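Local coordinates for protein polyporopepsin (Irpex lacteus, PDB 1WKR) that cleaves peptide bonds as a pepsin-like aspartic endopeptidase of broad specificity with milk-clotting activity, at residues 124-128 against 129-133; 272-276 against 277-281; 248-251 against 252-255; 296-299 against 300-304. One frame throughout, in Å; residues are numbered along the deposited sequence.

How the interactions relate
The four contacts follow one another along a pepsin-like chain in the order 1, 3, 2, 4. Interaction 1 starts a helix, the Val128 side chain about 10 Å from that of active-site Asp32. Interactions 2 and 3 lie on the other side of the chain's centre, about 36 and 44 Å from interaction 1 between centres, and they touch each other: Gln272 NE2 is 2.9 Å from Gln254 O, a probable hydrogen bond, and Ile273 packs on the Tyr250 ring. Interaction 4, its nearest atoms about 14 Å from interaction 2, lies nearer the other catalytic aspartate, with the Leu304 side chain about 8 Å from that of Asp212, about 12 Å from that of Asp32, and against the bound peptide.

Interaction 1 (124-128 against 129-133); sequences SIPTV and TDNLF
Thr127 stands at the N-cap of helix 128-134, where the extended chain of 124-127 turns into helical geometry. Its carbonyl O takes Asn131 N at 2.9 Å nearly end-on, and Val128 O takes Leu132 N, the first two i to i+4 bonds. Thr127 and Asp130 complete a capping box. Thr127 OG1, set between its own N and carbonyl carbon (chi1 67°), accepts Asp130 N at 3.2 Å in an almost straight bond. In return Asp130 OD2 accepts Thr127 N at 3.3 Å, on the anti side of the carboxylate and 34° out of its plane. An alanine in place of Asp130 would probably leave Thr127 N without this acceptor, keeping just half the box. Asn131 reaches back over Pro126, its OD1 3.6 Å from Pro126 CB, while one water joins Asn131 ND2 to Pro126 O; Gln87 binds the same two atoms through OE1 and NE2 respectively. Asp130 OD1 is held by Asn141 ND2. Val128, Thr129 and Leu132 are buried: Val128 packs on Ile84 of strand 82-96 and Leu79 of strand 67-79, and Thr129 and Leu132 rest on Phe162 of strand 155-162.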
loop_
_atom_site.group_PDB
_atom_site.type_symbol
_atom_site.label_atom_id
_atom_site.label_comp_id
_atom_site.label_asym_id
_atom_site.label_seq_id
_atom_site.Cartn_x
_atom_site.Cartn_y
_atom_site.Cartn_z
ATOM N N SER A 124 17.231 13.217 -5.395
ATOM C CA SER A 124 16.486 12.029 -4.894
ATOM C C SER A 124 16.881 11.719 -3.468
ATOM O O SER A 124 17.936 12.164 -2.938
ATOM C CB SER A 124 16.839 10.848 -5.735
ATOM O OG SER A 124 18.129 10.391 -5.479
ATOM N N ILE A 125 16.043 10.933 -2.779
ATOM C CA ILE A 125 16.207 10.563 -1.361
ATOM C C ILE A 125 16.187 9.045 -1.305
ATOM O O ILE A 125 15.083 8.428 -1.235
ATOM C CB ILE A 125 15.133 11.119 -0.461
ATOM C CG1 ILE A 125 14.885 12.626 -0.695
ATOM C CG2 ILE A 125 15.506 10.866 0.986
ATOM C CD1 ILE A 125 13.689 13.113 0.055
ATOM N N PRO A 126 17.325 8.346 -1.335
ATOM C CA PRO A 126 17.383 6.881 -1.247
ATOM C C PRO A 126 16.444 6.364 -0.154
ATOM O O PRO A 126 16.428 6.850 0.981
ATOM C CB PRO A 126 18.812 6.571 -0.992
ATOM C CG PRO A 126 19.582 7.695 -1.689
ATOM C CD PRO A 126 18.709 8.962 -1.474
ATOM N N THR A 127 15.678 5.312 -0.487
ATOM C CA THR A 127 14.680 4.815 0.450
ATOM C C THR A 127 15.279 3.877 1.435
ATOM O O THR A 127 16.461 3.457 1.306
ATOM C CB THR A 127 13.583 4.081 -0.341
ATOM O OG1 THR A 127 14.164 2.891 -0.926
ATOM C CG2 THR A 127 12.977 4.930 -1.463
ATOM N N VAL A 128 14.511 3.513 2.441
ATOM C CA VAL A 128 15.001 2.530 3.411
ATOM C C VAL A 128 15.450 1.282 2.734
ATOM O O VAL A 128 16.516 0.710 3.090
ATOM C CB VAL A 128 13.965 2.219 4.525
ATOM C CG1 VAL A 128 13.769 3.458 5.394
ATOM C CG2 VAL A 128 12.630 1.709 3.993
ATOM N N THR A 129 14.720 0.782 1.712
ATOM C CA THR A 129 15.099 -0.453 1.040
ATOM C C THR A 129 16.421 -0.261 0.273
ATOM O O THR A 129 17.317 -1.099 0.342
ATOM C CB THR A 129 13.996 -0.871 0.047
ATOM O OG1 THR A 129 12.719 -0.686 0.711
ATOM C CG2 THR A 129 14.146 -2.315 -0.342
ATOM N N ASP A 130 16.539 0.862 -0.461
ATOM C CA ASP A 130 17.764 1.171 -1.176
ATOM C C ASP A 130 18.973 1.223 -0.239
ATOM O O ASP A 130 20.021 0.690 -0.586
ATOM C CB ASP A 130 17.639 2.561 -1.854
ATOM C CG ASP A 130 16.742 2.584 -2.997
ATOM O OD1 ASP A 130 16.487 1.563 -3.642
ATOM O OD2 ASP A 130 16.268 3.738 -3.317
ATOM N N ASN A 131 18.834 1.865 0.919
ATOM C CA ASN A 131 19.943 1.968 1.851
ATOM C C ASN A 131 20.305 0.659 2.487
ATOM O O ASN A 131 21.508 0.335 2.667
ATOM C CB ASN A 131 19.669 3.030 2.917
ATOM C CG ASN A 131 19.792 4.431 2.379
ATOM O OD1 ASN A 131 20.619 4.724 1.513
ATOM N ND2 ASN A 131 18.952 5.339 2.898
ATOM N N LEU A 132 19.333 -0.151 2.898
ATOM C CA LEU A 132 19.597 -1.483 3.422
ATOM C C LEU A 132 20.425 -2.272 2.396
ATOM O O LEU A 132 21.316 -3.046 2.807
ATOM C CB LEU A 132 18.295 -2.232 3.682
ATOM C CG LEU A 132 17.604 -1.752 4.991
ATOM C CD1 LEU A 132 16.173 -2.334 5.000
ATOM C CD2 LEU A 132 18.360 -2.209 6.225
ATOM N N PHE A 133 20.124 -2.144 1.112
ATOM C CA PHE A 133 20.887 -2.865 0.114
ATOM C C PHE A 133 22.233 -2.243 -0.130
ATOM O O PHE A 133 23.264 -2.972 -0.141
ATOM C CB PHE A 133 20.084 -2.923 -1.182
ATOM C CG PHE A 133 20.907 -3.624 -2.238
ATOM C CD1 PHE A 133 21.168 -5.003 -2.110
ATOM C CD2 PHE A 133 21.497 -2.909 -3.305
ATOM C CE1 PHE A 133 22.066 -5.632 -3.023
ATOM C CE2 PHE A 133 22.331 -3.594 -4.212
ATOM C CZ PHE A 133 22.605 -4.906 -4.050
HETATM O O HOH W 1 18.374 8.205 2.525
#

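Interaction 2 (272-276 against 277-281); sequences QIWPR and NLNTA
Arg276, Trp274 and Asn279 carry this contact, in a loop of the pepsin-like fold that winds into 3-10 turns ahead of strand 289-295. Arg276 O receives Asn279 N at 3.1 Å, one residue on from the bond of Leu278 N to Pro275 O. Arg276 and Asn279 lie side by side and point the same way, Asn279 ND2 4.0 Å from Arg276 CB. Beyond CG the arginine bends at chi3 (-75°), Ile273 CD1 lies over one face of its guanidinium, and NE forms a salt bridge with the C-terminal carboxylate of Asn340. Asn279 ND2 is bound by Ser288 O and Ser285 O. Its OD1 meets the edge of the Trp274 ring, 3.5 Å from CD1. With CG opposite its own N (chi1 -178°), Trp274 lays its indole alongside the 3-10 turn. Trp274 NE1 gives its hydrogen to Leu278 O at 3.0 Å, nearly in the ring plane, and CZ2 lies 4.3 Å from Ala281 CB. A leucine in its place would probably leave Leu278 O without its indole donor and open a gap beside Ala281. NE1 comes from above the Leu278 carbonyl plane, 70° out of it, and Ala281 N reaches the same oxygen from the other face.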
loop_
_atom_site.group_PDB
_atom_site.type_symbol
_atom_site.label_atom_id
_atom_site.label_comp_id
_atom_site.label_asym_id
_atom_site.label_seq_id
_atom_site.Cartn_x
_atom_site.Cartn_y
_atom_site.Cartn_z
ATOM N N GLN A 272 -14.192 -8.935 -1.661
ATOM C CA GLN A 272 -14.688 -7.651 -2.185
ATOM C C GLN A 272 -15.458 -6.852 -1.184
ATOM O O GLN A 272 -15.885 -5.746 -1.514
ATOM C CB GLN A 272 -15.566 -7.906 -3.418
ATOM C CG GLN A 272 -14.745 -8.304 -4.663
ATOM C CD GLN A 272 -15.649 -8.768 -5.778
ATOM O OE1 GLN A 272 -16.466 -8.000 -6.300
ATOM N NE2 GLN A 272 -15.566 -10.019 -6.124
ATOM N N ILE A 273 -15.642 -7.366 0.040
ATOM C CA ILE A 273 -16.474 -6.664 1.046
ATOM C C ILE A 273 -15.636 -6.260 2.235
ATOM O O ILE A 273 -14.623 -6.882 2.576
ATOM C CB ILE A 273 -17.746 -7.478 1.458
ATOM C CG1 ILE A 273 -17.427 -8.551 2.509
ATOM C CG2 ILE A 273 -18.421 -8.007 0.203
ATOM C CD1 ILE A 273 -18.663 -9.282 2.999
ATOM N N TRP A 274 -16.073 -5.161 2.915
ATOM C CA TRP A 274 -15.478 -4.716 4.156
ATOM C C TRP A 274 -15.779 -5.734 5.266
ATOM O O TRP A 274 -16.908 -6.313 5.232
ATOM C CB TRP A 274 -16.037 -3.329 4.503
ATOM C CG TRP A 274 -15.489 -2.702 5.728
ATOM C CD1 TRP A 274 -15.933 -2.810 6.983
ATOM C CD2 TRP A 274 -14.292 -1.884 5.799
ATOM N NE1 TRP A 274 -15.110 -2.133 7.882
ATOM C CE2 TRP A 274 -14.110 -1.581 7.156
ATOM C CE3 TRP A 274 -13.350 -1.445 4.877
ATOM C CZ2 TRP A 274 -12.982 -0.795 7.648
ATOM C CZ3 TRP A 274 -12.300 -0.622 5.294
ATOM C CH2 TRP A 274 -12.087 -0.366 6.661
ATOM N N PRO A 275 -14.897 -5.998 6.190
ATOM C CA PRO A 275 -15.209 -6.958 7.281
ATOM C C PRO A 275 -16.444 -6.526 8.054
ATOM O O PRO A 275 -16.461 -5.480 8.722
ATOM C CB PRO A 275 -13.936 -6.920 8.143
ATOM C CG PRO A 275 -13.190 -5.669 7.783
ATOM C CD PRO A 275 -13.520 -5.484 6.311
ATOM N N ARG A 276 -17.510 -7.344 7.955
ATOM C CA ARG A 276 -18.805 -6.898 8.448
ATOM C C ARG A 276 -18.872 -6.728 9.969
ATOM O O ARG A 276 -19.611 -5.820 10.429
ATOM C CB ARG A 276 -19.888 -7.855 7.999
ATOM C CG ARG A 276 -20.172 -7.709 6.508
ATOM C CD ARG A 276 -21.118 -8.752 5.960
ATOM N NE ARG A 276 -20.427 -10.055 5.824
ATOM C CZ ARG A 276 -20.964 -11.100 5.174
ATOM N NH1 ARG A 276 -22.220 -11.064 4.732
ATOM N NH2 ARG A 276 -20.225 -12.175 4.944
ATOM N N ASN A 277 -18.054 -7.425 10.706
ATOM C CA ASN A 277 -18.055 -7.208 12.172
ATOM C C ASN A 277 -17.456 -5.933 12.494
ATOM O O ASN A 277 -17.587 -5.465 13.677
ATOM C CB ASN A 277 -17.404 -8.375 12.917
ATOM C CG ASN A 277 -15.954 -8.412 12.846
ATOM O OD1 ASN A 277 -15.301 -8.446 11.748
ATOM N ND2 ASN A 277 -15.224 -8.315 13.974
ATOM N N LEU A 278 -16.790 -5.211 11.578
ATOM C CA LEU A 278 -16.160 -3.903 11.702
ATOM C C LEU A 278 -16.833 -2.859 10.904
ATOM O O LEU A 278 -16.270 -1.818 10.583
ATOM C CB LEU A 278 -14.662 -4.051 11.371
ATOM C CG LEU A 278 -13.889 -5.031 12.227
ATOM C CD1 LEU A 278 -12.444 -5.243 11.627
ATOM C CD2 LEU A 278 -13.796 -4.480 13.679
ATOM N N ASN A 279 -18.118 -3.078 10.504
ATOM C CA ASN A 279 -18.817 -2.106 9.726
ATOM C C ASN A 279 -18.913 -0.701 10.406
ATOM O O ASN A 279 -18.963 0.310 9.754
ATOM C CB ASN A 279 -20.254 -2.560 9.354
ATOM C CG ASN A 279 -20.306 -3.495 8.209
ATOM O OD1 ASN A 279 -19.314 -3.662 7.449
ATOM N ND2 ASN A 279 -21.446 -4.170 8.002
ATOM N N THR A 280 -18.912 -0.717 11.789
ATOM C CA THR A 280 -19.051 0.612 12.448
ATOM C C THR A 280 -17.793 1.403 12.200
ATOM O O THR A 280 -17.886 2.671 12.259
ATOM C CB THR A 280 -19.279 0.440 13.971
ATOM O OG1 THR A 280 -18.283 -0.260 14.482
ATOM C CG2 THR A 280 -20.495 -0.199 14.160
ATOM N N ALA A 281 -16.694 0.813 11.907
ATOM C CA ALA A 281 -15.399 1.553 11.695
ATOM C C ALA A 281 -15.527 2.461 10.505
ATOM O O ALA A 281 -14.756 3.437 10.352
ATOM C CB ALA A 281 -14.230 0.626 11.558
HETATM O O HOH W 2 -19.285 -4.880 4.718
#

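Interaction 3 (248-251 against 252-255); sequences AQYA and NLQS
Tyr250 and Leu253, three residues apart where helix 247-251 ends, meet at an angle along one flank of the turn. Both send CG anti to the backbone N (chi1 177° and -175°), which brings Leu253 CD2 to 4.0 Å from Tyr250 CD1 and almost as near to CE1. The methyl comes at a slant to the ring. At this C-terminal helix end the bonding shifts from i to i+4, Asn252 N donating to Ala248 O at 3.1 Å, to i to i+3, Leu253 N donating to Tyr250 O at 3.0 Å from well above the carbonyl plane. A water lies within hydrogen-bonding distance of both Tyr250 O and Leu253 O, 2.9 Å from the latter. On another side of the helix end Asn252 lies back against the last turn. Its N has a weak second bond to Gln249 O, and its amide ND2 is 3.0 Å from Ala248 O. Asn252 O in turn accepts Gln254 NE2 at 2.9 Å; the bond is nearly straight and lies in the plane of the glutamine amide, the side chain doubling back through its first two torsions to reach the carbonyl two residues earlier. Gln249 OE1 takes Thr246 N before the helix. Tyr250 packs on Ile273 and Arg276, with OH bonded to Asn270, and Leu253 rests on Ala269 and Gln272, placing the turn that leads to strand 256-260 against the loop between strands 263-267 and 289-295.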
loop_
_atom_site.group_PDB
_atom_site.type_symbol
_atom_site.label_atom_id
_atom_site.label_comp_id
_atom_site.label_asym_id
_atom_site.label_seq_id
_atom_site.Cartn_x
_atom_site.Cartn_y
_atom_site.Cartn_z
ATOM N N ALA A 248 -29.383 -10.566 -1.131
ATOM C CA ALA A 248 -29.431 -11.343 -2.325
ATOM C C ALA A 248 -28.306 -11.037 -3.267
ATOM O O ALA A 248 -27.712 -11.874 -3.936
ATOM C CB ALA A 248 -30.793 -11.129 -3.056
ATOM N N GLN A 249 -27.976 -9.711 -3.417
ATOM C CA GLN A 249 -26.913 -9.354 -4.338
ATOM C C GLN A 249 -25.530 -9.870 -3.811
ATOM O O GLN A 249 -24.740 -10.262 -4.651
ATOM C CB GLN A 249 -26.835 -7.797 -4.447
ATOM C CG GLN A 249 -28.037 -7.279 -5.298
ATOM C CD GLN A 249 -28.129 -5.743 -5.154
ATOM O OE1 GLN A 249 -27.617 -5.129 -4.248
ATOM N NE2 GLN A 249 -28.783 -5.151 -6.183
ATOM N N TYR A 250 -25.328 -9.907 -2.517
ATOM C CA TYR A 250 -24.079 -10.510 -2.007
ATOM C C TYR A 250 -24.049 -12.002 -2.293
ATOM O O TYR A 250 -23.044 -12.529 -2.738
ATOM C CB TYR A 250 -23.872 -10.229 -0.534
ATOM C CG TYR A 250 -22.606 -10.921 -0.037
ATOM C CD1 TYR A 250 -21.333 -10.534 -0.501
ATOM C CD2 TYR A 250 -22.658 -12.029 0.814
ATOM C CE1 TYR A 250 -20.176 -11.196 -0.145
ATOM C CE2 TYR A 250 -21.499 -12.694 1.213
ATOM C CZ TYR A 250 -20.263 -12.260 0.702
ATOM O OH TYR A 250 -19.136 -12.932 1.070
ATOM N N ALA A 251 -25.210 -12.673 -2.098
ATOM C CA ALA A 251 -25.242 -14.110 -2.398
ATOM C C ALA A 251 -24.879 -14.408 -3.842
ATOM O O ALA A 251 -24.272 -15.403 -4.164
ATOM C CB ALA A 251 -26.596 -14.671 -2.071
ATOM N N ASN A 252 -25.238 -13.500 -4.762
ATOM C CA ASN A 252 -24.957 -13.598 -6.182
ATOM C C ASN A 252 -23.687 -12.958 -6.636
ATOM O O ASN A 252 -23.349 -12.969 -7.842
ATOM C CB ASN A 252 -26.156 -13.014 -6.968
ATOM C CG ASN A 252 -27.336 -13.942 -6.928
ATOM O OD1 ASN A 252 -27.244 -15.114 -7.248
ATOM N ND2 ASN A 252 -28.419 -13.403 -6.433
ATOM N N LEU A 253 -22.921 -12.355 -5.735
ATOM C CA LEU A 253 -21.667 -11.669 -6.100
ATOM C C LEU A 253 -20.644 -12.646 -6.629
ATOM O O LEU A 253 -20.359 -13.651 -5.971
ATOM C CB LEU A 253 -21.140 -10.908 -4.886
ATOM C CG LEU A 253 -19.882 -10.033 -5.123
ATOM C CD1 LEU A 253 -20.102 -8.938 -6.138
ATOM C CD2 LEU A 253 -19.385 -9.433 -3.799
ATOM N N GLN A 254 -20.122 -12.371 -7.807
ATOM C CA GLN A 254 -19.068 -13.218 -8.417
ATOM C C GLN A 254 -17.680 -12.664 -8.113
ATOM O O GLN A 254 -17.533 -11.506 -7.691
ATOM C CB GLN A 254 -19.300 -13.265 -9.937
ATOM C CG GLN A 254 -20.710 -13.480 -10.503
ATOM C CD GLN A 254 -20.948 -14.823 -10.155
ATOM O OE1 GLN A 254 -20.459 -15.874 -10.758
ATOM N NE2 GLN A 254 -21.914 -15.062 -9.297
ATOM N N SER A 255 -16.667 -13.500 -8.366
ATOM C CA SER A 255 -15.277 -13.054 -8.246
ATOM C C SER A 255 -14.905 -12.023 -9.263
ATOM O O SER A 255 -15.462 -11.992 -10.389
ATOM C CB SER A 255 -14.320 -14.215 -8.351
ATOM O OG SER A 255 -14.546 -15.113 -7.254
HETATM O O HOH W 3 -21.132 -14.512 -3.350
#

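Interaction 4 (296-299 against 300-304); sequences LGSD and SGEGL
Glu302 and Ser298 face each other across a surface loop with no direct hydrogen bond between its two halves. The glutamate side chain starts at CB, 4.0 Å from Asp299 O, and CG moves in to 3.5 Å from the same oxygen. With CG anti to its own carbonyl carbon (chi1 -65°) and the chain extended beyond it, the carboxylate is carried across to Ser298: CD lies beside Ser298 CB, and OE1 approaches that methylene to 3.4 Å. The tip is tied through solvent. OE2 accepts a water at 2.9 Å, and that water accepts from Asp299 N, linking the carboxylate to the opposite backbone. A second water sits inside the turn, 2.7 Å from Ser298 OG and within bonding distance of Asp299 O and Leu304 O. Ser298 OG, set between its N and carbonyl carbon (chi1 53°), faces this water, which is placed where it can bridge the loop's two halves. At the ends of the loop, Leu296 CD2 touches Leu304 O at 3.5 Å. Gly297 and Gly301 have backbone angles at which a CB would be jammed against the preceding carbonyl oxygen, consistent with glycine at both bends. Asp305 fixes the second bend, its carboxylate oxygens accepting Gly301 N and Glu302 N. The loop joins strand 289-295 to strand 306-308; Ser300 OG bonds Asp223 at the start of helix 222-232, Asp299 packs there too, and Leu304 lies against Pro184, Tyr188 and a modified side chain of the bound peptide.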
loop_
_atom_site.group_PDB
_atom_site.type_symbol
_atom_site.label_atom_id
_atom_site.label_comp_id
_atom_site.label_asym_id
_atom_site.label_seq_id
_atom_site.Cartn_x
_atom_site.Cartn_y
_atom_site.Cartn_z
ATOM N N LEU A 296 -11.532 5.284 -8.671
ATOM C CA LEU A 296 -10.288 6.033 -8.673
ATOM C C LEU A 296 -10.505 7.553 -8.850
ATOM O O LEU A 296 -9.639 8.319 -8.466
ATOM C CB LEU A 296 -9.411 5.475 -9.802
ATOM C CG LEU A 296 -8.026 6.069 -9.980
ATOM C CD1 LEU A 296 -7.162 5.938 -8.711
ATOM C CD2 LEU A 296 -7.343 5.421 -11.174
ATOM N N GLY A 297 -11.592 7.922 -9.529
ATOM C CA GLY A 297 -11.845 9.347 -9.701
ATOM C C GLY A 297 -11.285 9.904 -10.958
ATOM O O GLY A 297 -11.209 11.161 -11.117
ATOM N N SER A 298 -10.910 9.064 -11.894
ATOM C CA SER A 298 -10.397 9.412 -13.222
ATOM C C SER A 298 -10.772 8.318 -14.207
ATOM O O SER A 298 -10.884 7.146 -13.783
ATOM C CB SER A 298 -8.862 9.664 -13.216
ATOM O OG SER A 298 -8.201 8.583 -12.635
ATOM N N ASP A 299 -10.929 8.638 -15.485
ATOM C CA ASP A 299 -11.292 7.697 -16.482
ATOM C C ASP A 299 -10.065 6.918 -16.947
ATOM O O ASP A 299 -8.913 7.377 -16.828
ATOM C CB ASP A 299 -11.845 8.411 -17.717
ATOM C CG ASP A 299 -13.181 9.051 -17.435
ATOM O OD1 ASP A 299 -13.908 8.672 -16.558
ATOM O OD2 ASP A 299 -13.550 9.946 -18.252
ATOM N N SER A 300 -10.312 5.740 -17.486
ATOM C CA SER A 300 -9.213 4.942 -18.061
ATOM C C SER A 300 -8.575 5.634 -19.241
ATOM O O SER A 300 -9.206 6.490 -19.877
ATOM C CB SER A 300 -9.781 3.546 -18.482
ATOM O OG SER A 300 -10.672 3.671 -19.548
ATOM N N GLY A 301 -7.344 5.286 -19.529
ATOM C CA GLY A 301 -6.536 5.913 -20.622
ATOM C C GLY A 301 -5.616 6.991 -20.112
ATOM O O GLY A 301 -5.000 7.630 -20.947
ATOM N N GLU A 302 -5.481 7.193 -18.816
ATOM C CA GLU A 302 -4.580 8.214 -18.301
ATOM C C GLU A 302 -3.244 7.649 -17.893
ATOM O O GLU A 302 -2.407 8.412 -17.314
ATOM C CB GLU A 302 -5.212 8.926 -17.101
ATOM C CG GLU A 302 -6.448 9.694 -17.533
ATOM C CD GLU A 302 -6.910 10.716 -16.347
ATOM O OE1 GLU A 302 -6.373 10.620 -15.303
ATOM O OE2 GLU A 302 -7.757 11.519 -16.743
ATOM N N GLY A 303 -2.926 6.421 -18.175
ATOM C CA GLY A 303 -1.638 5.836 -17.804
ATOM C C GLY A 303 -1.532 5.470 -16.324
ATOM O O GLY A 303 -0.424 5.117 -15.891
ATOM N N LEU A 304 -2.611 5.549 -15.546
ATOM C CA LEU A 304 -2.641 5.112 -14.128
ATOM C C LEU A 304 -4.136 4.987 -13.873
ATOM O O LEU A 304 -4.814 5.999 -13.532
ATOM C CB LEU A 304 -1.912 6.129 -13.249
ATOM C CG LEU A 304 -1.519 5.546 -11.908
ATOM C CD1 LEU A 304 -0.514 6.479 -11.177
ATOM C CD2 LEU A 304 -2.665 5.227 -11.011
HETATM O O HOH W 4 -7.330 7.042 -14.646
HETATM O O HOH W 5 -10.520 11.545 -15.917
#